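Long-range contacts in fiber protein 2 (Fowl adenovirus 1, PDB 2VTW), which probably forms the short spikes at the capsid vertices and attaches the virion to a host receptor, this chain being one subunit of its homotrimeric C-terminal head domain: residues F7-I12 with S86-G91; T73-S78 with P122-R127. All coordinates share one frame; numbering follows the deposited sequence.

Interaction 1: F7-I12 with S86-G91; sequences FTSGTI and SNIGQG
Gly-91, Ser-9 and Phe-7 account for most of the surface buried here. Gly-91 lies against the backbone of strand 4-23, where its CA donates a CA-H...O contact to Thr-8 O at 3.0 Å. The angle at that hydrogen is 136°. With no CB, Gly-91 can lie this close to Thr-8 O and the Phe-7 ring. Ser-9 supplies the direct polar link. With OG anti to the backbone N (chi1 179°), its hydroxyl extends from strand 4-23 to the loop and donates to Gly-89 O at 2.7 Å. It reaches that oxygen from above the carbonyl plane, 46° out of it. The methyl CG2 of Ile-88 packs 3.7 Å from the same Ser-9 OG. Phe-7 meets the loop with its ring edge, CE1 lying 3.7 Å from Gly-91 N and CZ near Gly-89 O. A water adds a second polar bridge, accepting from Gly-10 N at 3.0 Å and donating to Gln-90 O. The contact thus fastens the loop between strands 71-76 and 92-94 onto strand 4-23. Tyr-33 of the adjoining strand 28-40 bonds through its OH to both Ser-9 OG and Gly-89 N, and Thr-8 pairs with Thr-92 where strand 92-94 begins.

Interaction 2: T73-S78 with P122-R127; sequences TVWVSS and PYYASR
Two kinds of interaction, polar and aromatic, join Thr-73 and Trp-75 to the loop residues Tyr-123 and Tyr-124. The direct hydrogen bond runs from Thr-73 OG1 to Tyr-124 O at 2.6 Å, with a C=O...donor angle of 154° and the donor tilted 25° from the carbonyl plane. OG1 stands beside its own backbone N, which turns the hydroxyl to the loop; Thr-170 OG1 is a second hydrogen-bonding partner. A water ties three further groups together: it accepts from Trp-75 NE1 at 3.2 Å, in the plane of the indole, and from Tyr-124 N, and donates to Pro-122 O at 2.7 Å. Among the aromatic contacts, Trp-75 and Tyr-124 meet obliquely, with ring planes at 42° and CZ2 of Trp-75 3.5 Å from CD2 of Tyr-124. Tyr-124 CB sits at the indole edge, while the phenol OH bonds to Gln-152. The Tyr-123 ring places CE1 3.2 Å from Thr-73 OG1. The loop therefore packs beside strand 71-76, itself paired with strands 4-23 and 163-173; Trp-75 also lies nearly parallel to the Phe-115 ring and touches strand 147-157 through Thr-154 and Val-156.

In the fold
Both contacts fasten a long loop to the sheet of the head domain, and strands 4-23 and 71-76, which carry their strand segments, are antiparallel neighbours. Both are partly buried, but interaction 2 lies deeper, its centre about 6 Å from the chain centre against about 11 Å for interaction 1; none of its touching residues is fully exposed, against two in interaction 1. The buried areas are nearly equal, 213 and 209 Å². In interaction 1 a serine hydroxyl and a phenylalanine edge meet loop backbone, much of it glycine; interaction 2 joins a threonine hydroxyl bond to aromatic packing. They also touch: Ser-86 OG probably hydrogen-bonds Trp-75 N at 2.9 Å, and Ile-88 CG1 packs against Trp-75 O.

Interaction 1: F7-I12 with S86-G91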
# COMPACT_ATOMS: atom_id res chain seq x y z
N PHE A 7 8.36 -12.85 -11.22
CA PHE A 7 7.75 -13.11 -12.54
C PHE A 7 7.45 -11.76 -13.25
O PHE A 7 6.99 -10.80 -12.61
CB PHE A 7 6.46 -13.91 -12.36
CG PHE A 7 5.68 -14.13 -13.63
CD1 PHE A 7 6.23 -14.87 -14.68
CD2 PHE A 7 4.38 -13.65 -13.76
CE1 PHE A 7 5.50 -15.10 -15.84
CE2 PHE A 7 3.64 -13.87 -14.93
CZ PHE A 7 4.20 -14.61 -15.97
N THR A 8 7.72 -11.70 -14.56
CA THR A 8 7.47 -10.52 -15.40
C THR A 8 6.75 -10.96 -16.65
O THR A 8 7.12 -11.95 -17.29
CB THR A 8 8.77 -9.83 -15.81
OG1 THR A 8 9.54 -9.56 -14.64
CG2 THR A 8 8.51 -8.51 -16.57
N SER A 9 5.71 -10.22 -17.02
CA SER A 9 4.97 -10.50 -18.24
C SER A 9 4.43 -9.21 -18.82
O SER A 9 4.22 -8.24 -18.11
CB SER A 9 3.81 -11.44 -17.95
OG SER A 9 3.05 -11.71 -19.11
N GLY A 10 4.20 -9.21 -20.13
CA GLY A 10 3.61 -8.05 -20.82
C GLY A 10 4.70 -7.27 -21.49
O GLY A 10 5.82 -7.76 -21.59
N THR A 11 4.38 -6.05 -21.94
CA THR A 11 5.36 -5.17 -22.63
C THR A 11 5.80 -4.00 -21.78
O THR A 11 4.98 -3.20 -21.32
CB THR A 11 4.80 -4.58 -23.97
OG1 THR A 11 3.46 -4.08 -23.79
CG2 THR A 11 4.84 -5.64 -25.06
N ILE A 12 7.11 -3.90 -21.62
CA ILE A 12 7.78 -2.84 -20.87
C ILE A 12 7.33 -1.43 -21.28
O ILE A 12 7.32 -0.53 -20.45
CB ILE A 12 9.33 -2.96 -21.00
CG1 ILE A 12 10.04 -2.21 -19.87
CG2 ILE A 12 9.78 -2.47 -22.38
CD1 ILE A 12 11.37 -2.83 -19.43
N SER A 86 -7.87 -13.24 -18.81
CA SER A 86 -7.36 -11.99 -19.39
C SER A 86 -6.15 -12.19 -20.28
O SER A 86 -5.67 -11.24 -20.88
CB SER A 86 -7.00 -10.97 -18.26
OG SER A 86 -8.18 -10.45 -17.67
N ASN A 87 -5.65 -13.42 -20.35
CA ASN A 87 -4.64 -13.80 -21.33
C ASN A 87 -3.32 -13.18 -20.96
O ASN A 87 -2.60 -12.65 -21.81
CB ASN A 87 -5.09 -13.44 -22.76
CG ASN A 87 -4.16 -13.97 -23.86
OD1 ASN A 87 -3.51 -15.02 -23.72
ND2 ASN A 87 -4.07 -13.21 -24.96
N ILE A 88 -2.97 -13.27 -19.67
CA ILE A 88 -1.62 -12.97 -19.25
C ILE A 88 -0.69 -13.90 -20.01
O ILE A 88 -0.90 -15.10 -20.00
CB ILE A 88 -1.41 -13.11 -17.70
CG1 ILE A 88 -2.43 -12.27 -16.93
CG2 ILE A 88 -0.02 -12.68 -17.28
CD1 ILE A 88 -2.53 -10.82 -17.39
N GLY A 89 0.32 -13.33 -20.66
CA GLY A 89 1.27 -14.08 -21.45
C GLY A 89 2.37 -14.73 -20.63
O GLY A 89 2.60 -14.37 -19.47
N GLN A 90 3.04 -15.69 -21.26
CA GLN A 90 4.18 -16.37 -20.64
C GLN A 90 5.18 -15.29 -20.47
O GLN A 90 5.17 -14.33 -21.23
CB GLN A 90 4.76 -17.45 -21.58
CG GLN A 90 3.77 -18.55 -21.99
CD GLN A 90 3.48 -19.56 -20.89
OE1 GLN A 90 4.35 -19.85 -20.07
NE2 GLN A 90 2.24 -20.09 -20.86
N GLY A 91 6.06 -15.42 -19.50
CA GLY A 91 6.92 -14.30 -19.19
C GLY A 91 8.30 -14.77 -18.89
O GLY A 91 8.80 -15.68 -19.52
O HOH W 1 4.74 -11.41 -22.03

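Interaction 2: T73-S78 with P122-R127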
# COMPACT_ATOMS: atom_id res chain seq x y z
N THR A 73 -12.33 -4.86 -15.62
CA THR A 73 -11.60 -5.84 -14.80
C THR A 73 -10.46 -6.45 -15.58
O THR A 73 -10.59 -6.78 -16.78
CB THR A 73 -12.53 -6.94 -14.28
OG1 THR A 73 -13.58 -6.33 -13.52
CG2 THR A 73 -11.79 -7.99 -13.43
N VAL A 74 -9.33 -6.57 -14.91
CA VAL A 74 -8.17 -7.31 -15.37
C VAL A 74 -7.91 -8.45 -14.35
O VAL A 74 -7.90 -8.23 -13.13
CB VAL A 74 -6.93 -6.40 -15.49
CG1 VAL A 74 -5.66 -7.21 -15.84
CG2 VAL A 74 -7.19 -5.35 -16.56
N TRP A 75 -7.75 -9.67 -14.86
CA TRP A 75 -7.41 -10.85 -14.06
C TRP A 75 -5.93 -11.13 -14.12
O TRP A 75 -5.38 -11.30 -15.20
CB TRP A 75 -8.18 -12.08 -14.58
CG TRP A 75 -9.59 -12.06 -14.17
CD1 TRP A 75 -10.64 -11.62 -14.89
CD2 TRP A 75 -10.11 -12.48 -12.90
NE1 TRP A 75 -11.80 -11.73 -14.15
CE2 TRP A 75 -11.49 -12.26 -12.92
CE3 TRP A 75 -9.54 -12.99 -11.73
CZ2 TRP A 75 -12.31 -12.56 -11.84
CZ3 TRP A 75 -10.35 -13.29 -10.67
CH2 TRP A 75 -11.72 -13.09 -10.73
N VAL A 76 -5.24 -11.15 -12.98
CA VAL A 76 -3.85 -11.64 -12.95
C VAL A 76 -3.88 -13.11 -12.52
O VAL A 76 -4.51 -13.47 -11.50
CB VAL A 76 -2.93 -10.82 -12.03
CG1 VAL A 76 -1.58 -11.50 -11.86
CG2 VAL A 76 -2.76 -9.43 -12.60
N SER A 77 -3.19 -13.94 -13.31
CA SER A 77 -3.24 -15.39 -13.18
C SER A 77 -1.85 -15.94 -13.15
O SER A 77 -0.97 -15.38 -13.79
CB SER A 77 -4.03 -16.02 -14.33
OG SER A 77 -4.09 -17.43 -14.21
N SER A 78 -1.66 -16.97 -12.32
CA SER A 78 -0.48 -17.80 -12.31
C SER A 78 -0.73 -19.15 -13.07
O SER A 78 0.18 -19.95 -13.16
CB SER A 78 -0.06 -18.13 -10.87
OG SER A 78 -1.07 -18.88 -10.19
N PRO A 122 -18.72 -12.55 -19.05
CA PRO A 122 -17.27 -12.39 -18.97
C PRO A 122 -16.78 -11.29 -17.99
O PRO A 122 -15.59 -11.24 -17.72
CB PRO A 122 -16.87 -12.03 -20.40
CG PRO A 122 -18.05 -11.32 -20.92
CD PRO A 122 -19.27 -11.87 -20.24
N TYR A 123 -17.68 -10.44 -17.50
CA TYR A 123 -17.31 -9.42 -16.50
C TYR A 123 -17.56 -9.87 -15.05
O TYR A 123 -18.69 -10.23 -14.66
CB TYR A 123 -18.05 -8.10 -16.75
CG TYR A 123 -17.83 -7.05 -15.68
CD1 TYR A 123 -16.63 -6.35 -15.61
CD2 TYR A 123 -18.83 -6.75 -14.76
CE1 TYR A 123 -16.43 -5.35 -14.63
CE2 TYR A 123 -18.64 -5.76 -13.77
CZ TYR A 123 -17.43 -5.07 -13.72
OH TYR A 123 -17.26 -4.12 -12.76
N TYR A 124 -16.49 -9.81 -14.26
CA TYR A 124 -16.59 -9.97 -12.82
C TYR A 124 -16.16 -8.66 -12.12
O TYR A 124 -15.08 -8.14 -12.40
CB TYR A 124 -15.68 -11.12 -12.38
CG TYR A 124 -15.73 -11.39 -10.89
CD1 TYR A 124 -16.76 -12.16 -10.34
CD2 TYR A 124 -14.76 -10.90 -10.04
CE1 TYR A 124 -16.81 -12.41 -8.99
CE2 TYR A 124 -14.81 -11.15 -8.67
CZ TYR A 124 -15.85 -11.90 -8.17
OH TYR A 124 -15.93 -12.17 -6.83
N ALA A 125 -17.02 -8.15 -11.23
CA ALA A 125 -16.74 -6.95 -10.40
C ALA A 125 -15.99 -7.34 -9.13
O ALA A 125 -16.57 -7.91 -8.21
CB ALA A 125 -18.04 -6.25 -10.02
N SER A 126 -14.69 -7.04 -9.10
CA SER A 126 -13.88 -7.07 -7.87
C SER A 126 -14.50 -6.14 -6.84
O SER A 126 -14.68 -4.95 -7.11
CB SER A 126 -12.46 -6.65 -8.21
OG SER A 126 -11.57 -6.86 -7.15
N ARG A 127 -14.86 -6.66 -5.67
CA ARG A 127 -15.57 -5.84 -4.66
C ARG A 127 -15.04 -5.86 -3.20
O ARG A 127 -15.35 -4.94 -2.43
CB ARG A 127 -17.04 -6.24 -4.66
CG ARG A 127 -17.79 -5.70 -5.87
CD ARG A 127 -19.29 -5.94 -5.81
NE ARG A 127 -19.83 -5.51 -4.53
CZ ARG A 127 -20.15 -4.26 -4.20
NH1 ARG A 127 -20.02 -3.25 -5.06
NH2 ARG A 127 -20.62 -4.03 -2.98
O HOH W 2 -14.10 -10.21 -15.69